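Local coordinates for protein S-adenosylmethionine:tRNA ribosyltransferase-isomerase (Thermotoga maritima, PDB 1VKY) that probably transfers and isomerises the ribose of S-adenosylmethionine onto the 7-aminomethyl-7-deazaguanine base of tRNA, giving epoxyqueuosine on the route to queuosine, at residues S16-A28 / H304-A316. Residues are numbered along the deposited sequence; the frame is centred on the assembly and turned at random.
Sequences SEFDYELPPELIA and HLPRSTLLMLVAA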
ATOM      1  N   SER B  16      27.786  -0.171   0.987  1.00 57.99           N
ATOM      2  CA  SER B  16      27.259   0.789   2.005  1.00 56.41           C
ATOM      3  C   SER B  16      27.289   0.182   3.403  1.00 53.10           C
ATOM      4  O   SER B  16      26.982  -1.005   3.622  1.00 46.40           O
ATOM      5  CB  SER B  16      25.814   1.246   1.658  1.00 59.33           C
ATOM      6  OG  SER B  16      25.259   2.187   2.615  1.00 62.13           O
ATOM      7  N   GLU B  17      27.617   1.043   4.355  1.00 51.83           N
ATOM      8  CA  GLU B  17      27.474   0.733   5.780  1.00 50.96           C
ATOM      9  C   GLU B  17      26.020   0.484   6.198  1.00 47.80           C
ATOM     10  O   GLU B  17      25.781  -0.115   7.255  1.00 46.96           O
ATOM     11  CB  GLU B  17      28.035   1.887   6.623  1.00 54.10           C
ATOM     12  CG  GLU B  17      29.404   1.630   7.232  1.00 60.16           C
ATOM     13  CD  GLU B  17      29.437   2.049   8.687  1.00 74.09           C
ATOM     14  OE1 GLU B  17      29.685   1.181   9.557  1.00 81.43           O
ATOM     15  OE2 GLU B  17      29.186   3.248   8.958  1.00 80.57           O
ATOM     16  N   PHE B  18      25.066   0.945   5.379  1.00 42.38           N
ATOM     17  CA  PHE B  18      23.627   0.799   5.677  1.00 39.56           C
ATOM     18  C   PHE B  18      22.924  -0.242   4.806  1.00 38.53           C
ATOM     19  O   PHE B  18      21.702  -0.392   4.792  1.00 33.51           O
ATOM     20  CB  PHE B  18      22.977   2.179   5.591  1.00 39.11           C
ATOM     21  CG  PHE B  18      23.570   3.150   6.560  1.00 34.17           C
ATOM     22  CD1 PHE B  18      24.570   4.026   6.162  1.00 30.77           C
ATOM     23  CD2 PHE B  18      23.184   3.140   7.895  1.00 33.64           C
ATOM     24  CE1 PHE B  18      25.120   4.894   7.032  1.00 36.18           C
ATOM     25  CE2 PHE B  18      23.755   4.016   8.775  1.00 32.32           C
ATOM     26  CZ  PHE B  18      24.727   4.890   8.342  1.00 36.63           C
ATOM     27  N   ASP B  19      23.725  -1.022   4.099  1.00 39.15           N
ATOM     28  CA  ASP B  19      23.192  -2.100   3.313  1.00 40.52           C
ATOM     29  C   ASP B  19      22.973  -3.268   4.257  1.00 39.71           C
ATOM     30  O   ASP B  19      23.691  -3.420   5.236  1.00 40.21           O
ATOM     31  CB  ASP B  19      24.198  -2.481   2.232  1.00 40.98           C
ATOM     32  CG  ASP B  19      23.560  -3.130   1.058  1.00 48.19           C
ATOM     33  OD1 ASP B  19      22.309  -3.117   0.924  1.00 41.14           O
ATOM     34  OD2 ASP B  19      24.252  -3.682   0.193  1.00 57.06           O
ATOM     35  N   TYR B  20      21.958  -4.076   3.994  1.00 36.79           N
ATOM     36  CA  TYR B  20      21.779  -5.322   4.712  1.00 34.49           C
ATOM     37  C   TYR B  20      20.930  -6.162   3.789  1.00 33.50           C
ATOM     38  O   TYR B  20      20.347  -5.630   2.867  1.00 33.52           O
ATOM     39  CB  TYR B  20      21.106  -5.106   6.081  1.00 34.79           C
ATOM     40  CG  TYR B  20      19.665  -4.652   6.010  1.00 32.99           C
ATOM     41  CD1 TYR B  20      18.626  -5.584   6.058  1.00 28.99           C
ATOM     42  CD2 TYR B  20      19.330  -3.271   5.916  1.00 32.49           C
ATOM     43  CE1 TYR B  20      17.274  -5.168   6.011  1.00 25.09           C
ATOM     44  CE2 TYR B  20      17.968  -2.849   5.869  1.00 27.44           C
ATOM     45  CZ  TYR B  20      16.969  -3.821   5.887  1.00 27.34           C
ATOM     46  OH  TYR B  20      15.661  -3.488   5.835  1.00 28.14           O
ATOM     47  N   GLU B  21      20.888  -7.467   4.006  1.00 34.37           N
ATOM     48  CA  GLU B  21      20.213  -8.357   3.081  1.00 35.46           C
ATOM     49  C   GLU B  21      18.793  -8.532   3.528  1.00 33.41           C
ATOM     50  O   GLU B  21      18.553  -9.075   4.594  1.00 34.69           O
ATOM     51  CB  GLU B  21      20.910  -9.741   3.015  1.00 38.73           C
ATOM     52  N   LEU B  22      17.860  -8.052   2.719  1.00 34.57           N
ATOM     53  CA  LEU B  22      16.428  -8.099   3.033  1.00 33.50           C
ATOM     54  C   LEU B  22      15.733  -9.056   2.040  1.00 35.12           C
ATOM     55  O   LEU B  22      15.571  -8.679   0.867  1.00 35.70           O
ATOM     56  CB  LEU B  22      15.813  -6.709   2.869  1.00 30.98           C
ATOM     57  CG  LEU B  22      14.304  -6.550   3.081  1.00 29.62           C
ATOM     58  CD1 LEU B  22      13.847  -7.262   4.360  1.00 32.17           C
ATOM     59  CD2 LEU B  22      13.846  -5.060   3.072  1.00 29.89           C
ATOM     60  N   PRO B  23      15.305 -10.244   2.484  1.00 36.73           N
ATOM     61  CA  PRO B  23      14.547 -11.132   1.600  1.00 35.38           C
ATOM     62  C   PRO B  23      13.292 -10.407   1.101  1.00 34.29           C
ATOM     63  O   PRO B  23      12.522  -9.864   1.905  1.00 31.92           O
ATOM     64  CB  PRO B  23      14.200 -12.335   2.490  1.00 35.61           C
ATOM     65  CG  PRO B  23      15.186 -12.280   3.603  1.00 36.77           C
ATOM     66  CD  PRO B  23      15.446 -10.828   3.826  1.00 34.98           C
ATOM     67  N   PRO B  24      13.072 -10.401  -0.219  1.00 32.63           N
ATOM     68  CA  PRO B  24      12.045  -9.550  -0.777  1.00 32.50           C
ATOM     69  C   PRO B  24      10.672  -9.905  -0.261  1.00 30.51           C
ATOM     70  O   PRO B  24       9.797  -9.056  -0.223  1.00 30.31           O
ATOM     71  CB  PRO B  24      12.185  -9.774  -2.310  1.00 33.13           C
ATOM     72  CG  PRO B  24      12.889 -11.015  -2.472  1.00 36.72           C
ATOM     73  CD  PRO B  24      13.771 -11.176  -1.258  1.00 36.07           C
ATOM     74  N   GLU B  25      10.486 -11.153   0.150  1.00 31.70           N
ATOM     75  CA  GLU B  25       9.181 -11.604   0.617  1.00 33.32           C
ATOM     76  C   GLU B  25       8.785 -10.923   1.949  1.00 34.26           C
ATOM     77  O   GLU B  25       7.624 -10.909   2.317  1.00 30.67           O
ATOM     78  CB  GLU B  25       9.080 -13.151   0.721  1.00 32.99           C
ATOM     79  CG  GLU B  25       9.929 -13.877   1.740  1.00 33.76           C
ATOM     80  CD  GLU B  25      11.334 -14.163   1.289  1.00 40.46           C
ATOM     81  OE1 GLU B  25      11.754 -13.537   0.312  1.00 35.21           O
ATOM     82  OE2 GLU B  25      12.034 -15.015   1.915  1.00 37.45           O
ATOM     83  N   LEU B  26       9.744 -10.325   2.640  1.00 35.26           N
ATOM     84  CA  LEU B  26       9.453  -9.673   3.920  1.00 31.50           C
ATOM     85  C   LEU B  26       8.917  -8.262   3.781  1.00 32.67           C
ATOM     86  O   LEU B  26       8.456  -7.681   4.776  1.00 30.83           O
ATOM     87  CB  LEU B  26      10.697  -9.708   4.814  1.00 32.96           C
ATOM     88  CG  LEU B  26      11.152 -11.121   5.184  1.00 32.23           C
ATOM     89  CD1 LEU B  26      12.325 -11.059   6.199  1.00 34.90           C
ATOM     90  CD2 LEU B  26      10.004 -11.884   5.779  1.00 35.10           C
ATOM     91  N   ILE B  27       8.953  -7.711   2.572  1.00 31.17           N
ATOM     92  CA  ILE B  27       8.347  -6.405   2.336  1.00 32.20           C
ATOM     93  C   ILE B  27       6.837  -6.590   2.197  1.00 35.80           C
ATOM     94  O   ILE B  27       6.370  -7.102   1.204  1.00 32.84           O
ATOM     95  CB  ILE B  27       8.974  -5.715   1.122  1.00 29.95           C
ATOM     96  CG1 ILE B  27      10.480  -5.553   1.345  1.00 32.52           C
ATOM     97  CG2 ILE B  27       8.285  -4.388   0.824  1.00 35.69           C
ATOM     98  CD1 ILE B  27      11.202  -4.947   0.214  1.00 36.51           C
ATOM     99  N   ALA B  28       6.101  -6.134   3.209  1.00 34.99           N
ATOM    100  CA  ALA B  28       4.666  -6.319   3.314  1.00 36.43           C
ATOM    101  C   ALA B  28       3.878  -5.527   2.262  1.00 38.72           C
ATOM    102  O   ALA B  28       4.195  -4.390   1.965  1.00 34.67           O
ATOM    103  CB  ALA B  28       4.213  -5.927   4.672  1.00 35.60           C
ATOM    104  N   HIS B 304      12.969   0.092   7.845  1.00 26.34           N
ATOM    105  CA  HIS B 304      13.281   0.801   6.614  1.00 25.95           C
ATOM    106  C   HIS B 304      14.140  -0.055   5.706  1.00 25.77           C
ATOM    107  O   HIS B 304      14.694  -1.032   6.133  1.00 27.07           O
ATOM    108  CB  HIS B 304      13.929   2.138   6.939  1.00 26.76           C
ATOM    109  CG  HIS B 304      13.128   2.957   7.927  1.00 27.97           C
ATOM    110  ND1 HIS B 304      11.895   3.486   7.616  1.00 27.47           N
ATOM    111  CD2 HIS B 304      13.343   3.251   9.234  1.00 25.82           C
ATOM    112  CE1 HIS B 304      11.399   4.106   8.678  1.00 33.80           C
ATOM    113  NE2 HIS B 304      12.259   3.978   9.672  1.00 29.46           N
ATOM    114  N   LEU B 305      14.250   0.333   4.439  1.00 26.19           N
ATOM    115  CA  LEU B 305      14.911  -0.491   3.450  1.00 26.61           C
ATOM    116  C   LEU B 305      16.426  -0.305   3.503  1.00 29.29           C
ATOM    117  O   LEU B 305      16.916   0.778   3.932  1.00 27.40           O
ATOM    118  CB  LEU B 305      14.346  -0.103   2.065  1.00 29.74           C
ATOM    119  CG  LEU B 305      12.821  -0.276   1.837  1.00 34.76           C
ATOM    120  CD1 LEU B 305      12.348   0.421   0.553  1.00 43.58           C
ATOM    121  CD2 LEU B 305      12.487  -1.768   1.798  1.00 39.18           C
ATOM    122  N   PRO B 306      17.170  -1.318   3.033  1.00 29.87           N
ATOM    123  CA  PRO B 306      18.605  -1.208   2.874  1.00 28.18           C
ATOM    124  C   PRO B 306      18.998   0.072   2.193  1.00 30.68           C
ATOM    125  O   PRO B 306      18.356   0.516   1.222  1.00 28.87           O
ATOM    126  CB  PRO B 306      18.970  -2.416   1.984  1.00 33.73           C
ATOM    127  CG  PRO B 306      17.909  -3.440   2.264  1.00 26.63           C
ATOM    128  CD  PRO B 306      16.677  -2.643   2.588  1.00 29.58           C
ATOM    129  N   ARG B 307      20.013   0.715   2.767  1.00 30.94           N
ATOM    130  CA  ARG B 307      20.595   1.920   2.190  1.00 33.11           C
ATOM    131  C   ARG B 307      19.665   3.126   2.208  1.00 32.36           C
ATOM    132  O   ARG B 307      20.006   4.141   1.616  1.00 32.72           O
ATOM    133  CB  ARG B 307      21.067   1.663   0.734  1.00 34.24           C
ATOM    134  CG  ARG B 307      22.075   0.483   0.556  1.00 37.22           C
ATOM    135  CD  ARG B 307      22.330   0.109  -0.917  1.00 40.96           C
ATOM    136  NE  ARG B 307      21.492  -1.046  -1.280  1.00 61.56           N
ATOM    137  CZ  ARG B 307      20.499  -1.068  -2.173  1.00 60.72           C
ATOM    138  NH1 ARG B 307      20.170  -0.020  -2.929  1.00 60.23           N
ATOM    139  NH2 ARG B 307      19.841  -2.199  -2.324  1.00 67.10           N
ATOM    140  N   SER B 308      18.503   3.071   2.865  1.00 27.94           N
ATOM    141  CA  SER B 308      17.605   4.229   2.790  1.00 27.16           C
ATOM    142  C   SER B 308      18.121   5.343   3.687  1.00 25.84           C
ATOM    143  O   SER B 308      18.743   5.060   4.731  1.00 26.31           O
ATOM    144  CB  SER B 308      16.212   3.886   3.285  1.00 25.92           C
ATOM    145  OG  SER B 308      16.325   3.216   4.508  1.00 29.72           O
ATOM    146  N   THR B 309      17.763   6.583   3.372  1.00 24.90           N
ATOM    147  CA  THR B 309      18.067   7.666   4.294  1.00 26.70           C
ATOM    148  C   THR B 309      17.287   7.545   5.588  1.00 28.52           C
ATOM    149  O   THR B 309      17.727   8.064   6.606  1.00 29.29           O
ATOM    150  CB  THR B 309      17.837   9.044   3.683  1.00 29.49           C
ATOM    151  OG1 THR B 309      16.475   9.139   3.245  1.00 34.05           O
ATOM    152  CG2 THR B 309      18.653   9.241   2.455  1.00 34.03           C
ATOM    153  N   LEU B 310      16.130   6.873   5.584  1.00 27.83           N
ATOM    154  CA  LEU B 310      15.398   6.660   6.838  1.00 28.42           C
ATOM    155  C   LEU B 310      16.155   5.721   7.782  1.00 27.40           C
ATOM    156  O   LEU B 310      16.146   5.904   8.978  1.00 24.64           O
ATOM    157  CB  LEU B 310      13.977   6.140   6.578  1.00 28.00           C
ATOM    158  CG  LEU B 310      13.115   7.082   5.713  1.00 37.53           C
ATOM    159  CD1 LEU B 310      11.690   6.588   5.609  1.00 46.52           C
ATOM    160  CD2 LEU B 310      13.104   8.469   6.312  1.00 41.95           C
ATOM    161  N   LEU B 311      16.785   4.702   7.230  1.00 25.64           N
ATOM    162  CA  LEU B 311      17.634   3.812   8.014  1.00 27.17           C
ATOM    163  C   LEU B 311      18.816   4.581   8.594  1.00 24.93           C
ATOM    164  O   LEU B 311      19.205   4.396   9.767  1.00 25.86           O
ATOM    165  CB  LEU B 311      18.110   2.604   7.147  1.00 27.60           C
ATOM    166  CG  LEU B 311      19.032   1.634   7.848  1.00 29.83           C
ATOM    167  CD1 LEU B 311      18.445   1.183   9.197  1.00 37.29           C
ATOM    168  CD2 LEU B 311      19.342   0.450   6.910  1.00 32.74           C
ATOM    169  N   MET B 312      19.374   5.496   7.822  1.00 24.09           N
ATOM    170  CA  MET B 312      20.467   6.333   8.336  1.00 25.42           C
ATOM    171  C   MET B 312      20.002   7.204   9.531  1.00 26.49           C
ATOM    172  O   MET B 312      20.727   7.372  10.506  1.00 23.40           O
ATOM    173  CB  MET B 312      21.043   7.229   7.246  1.00 27.47           C
ATOM    174  CG  MET B 312      21.714   6.477   6.080  1.00 28.22           C
ATOM    175  SD  MET B 312      21.975   7.627   4.714  1.00 30.84           S
ATOM    176  CE  MET B 312      22.480   6.414   3.471  1.00 36.40           C
ATOM    177  N   LEU B 313      18.784   7.734   9.461  1.00 25.51           N
ATOM    178  CA  LEU B 313      18.251   8.543  10.574  1.00 22.33           C
ATOM    179  C   LEU B 313      18.067   7.678  11.818  1.00 22.68           C
ATOM    180  O   LEU B 313      18.456   8.059  12.902  1.00 22.30           O
ATOM    181  CB  LEU B 313      16.925   9.158  10.155  1.00 25.25           C
ATOM    182  CG  LEU B 313      16.126  10.068  11.096  1.00 24.41           C
ATOM    183  CD1 LEU B 313      15.146  10.930  10.270  1.00 29.25           C
ATOM    184  CD2 LEU B 313      15.376   9.278  12.137  1.00 28.92           C
ATOM    185  N   VAL B 314      17.435   6.519  11.681  1.00 23.86           N
ATOM    186  CA  VAL B 314      17.229   5.646  12.822  1.00 26.52           C
ATOM    187  C   VAL B 314      18.562   5.150  13.407  1.00 25.67           C
ATOM    188  O   VAL B 314      18.725   5.031  14.626  1.00 24.60           O
ATOM    189  CB  VAL B 314      16.296   4.457  12.462  1.00 27.47           C
ATOM    190  CG1 VAL B 314      16.161   3.551  13.603  1.00 36.06           C
ATOM    191  CG2 VAL B 314      14.926   4.997  12.081  1.00 27.36           C
ATOM    192  N   ALA B 315      19.538   4.893  12.550  1.00 23.49           N
ATOM    193  CA  ALA B 315      20.875   4.532  13.014  1.00 26.30           C
ATOM    194  C   ALA B 315      21.483   5.662  13.857  1.00 26.95           C
ATOM    195  O   ALA B 315      22.109   5.414  14.890  1.00 27.58           O
ATOM    196  CB  ALA B 315      21.773   4.220  11.788  1.00 27.84           C
ATOM    197  N   ALA B 316      21.260   6.911  13.456  1.00 25.88           N
ATOM    198  CA  ALA B 316      21.764   8.016  14.249  1.00 23.90           C
ATOM    199  C   ALA B 316      21.064   7.964  15.606  1.00 23.31           C
ATOM    200  O   ALA B 316      21.661   8.281  16.624  1.00 24.74           O
ATOM    201  CB  ALA B 316      21.519   9.335  13.574  1.00 23.32           C
TER
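Tyr-20 lies across Pro-306, the side chains at about a right angle, and can be followed outward from CB. Its chi1 of 68° sets CG between the backbone N and the carbonyl carbon, which brings the ring over the proline. CD2 lies 3.9 Å from Leu-311 CD2, which sits near the ring plane at the edge; CE2 approaches Pro-306 N and CA, and CZ comes to 3.5 Å from Pro-306 CD. Pro-306 CG stands 3.8 Å from the Tyr-20 ring centroid and 17° off its normal, a CH-pi contact offset toward the rim. At the tip, OH donates to His-304 O over 2.7 Å, in the carbonyl plane. A phenylalanine here would probably keep the proline contact but leave that carbonyl without its hydroxyl donor.

Pro-306 is the second residue of a type II turn running from Leu-305 to Ser-308, which leads into helix 309-318. Ser-308 is its N-cap: OG accepts from Leu-311 N and donates to Leu-305 O. The N-terminal loop thus packs on a capped helix start, with helix 320-332 adding Tyr-327 edge-to-face on Tyr-20.

On the N-terminal side of Tyr-20, Phe-18 O accepts from Arg-307 N over 2.9 Å. Arg-307 NE meets Asp-19 OD1 at 3.1 Å in a salt bridge; the acceptor lies in the guanidinium plane, whereas the donor stands above the carboxylate, the two planes being 82° apart. Phe-18 receives Met-312 CG over its ring centre, 3.7 Å from the centroid, and Ala-315 CB at its edge, 3.6 Å from CE2. Leu-22 CD2 packs on Pro-306 CD and on Leu-305 CD2, which also touches Ile-27 CD1, where Leu-305 also packs on Ile-27 of the second subunit.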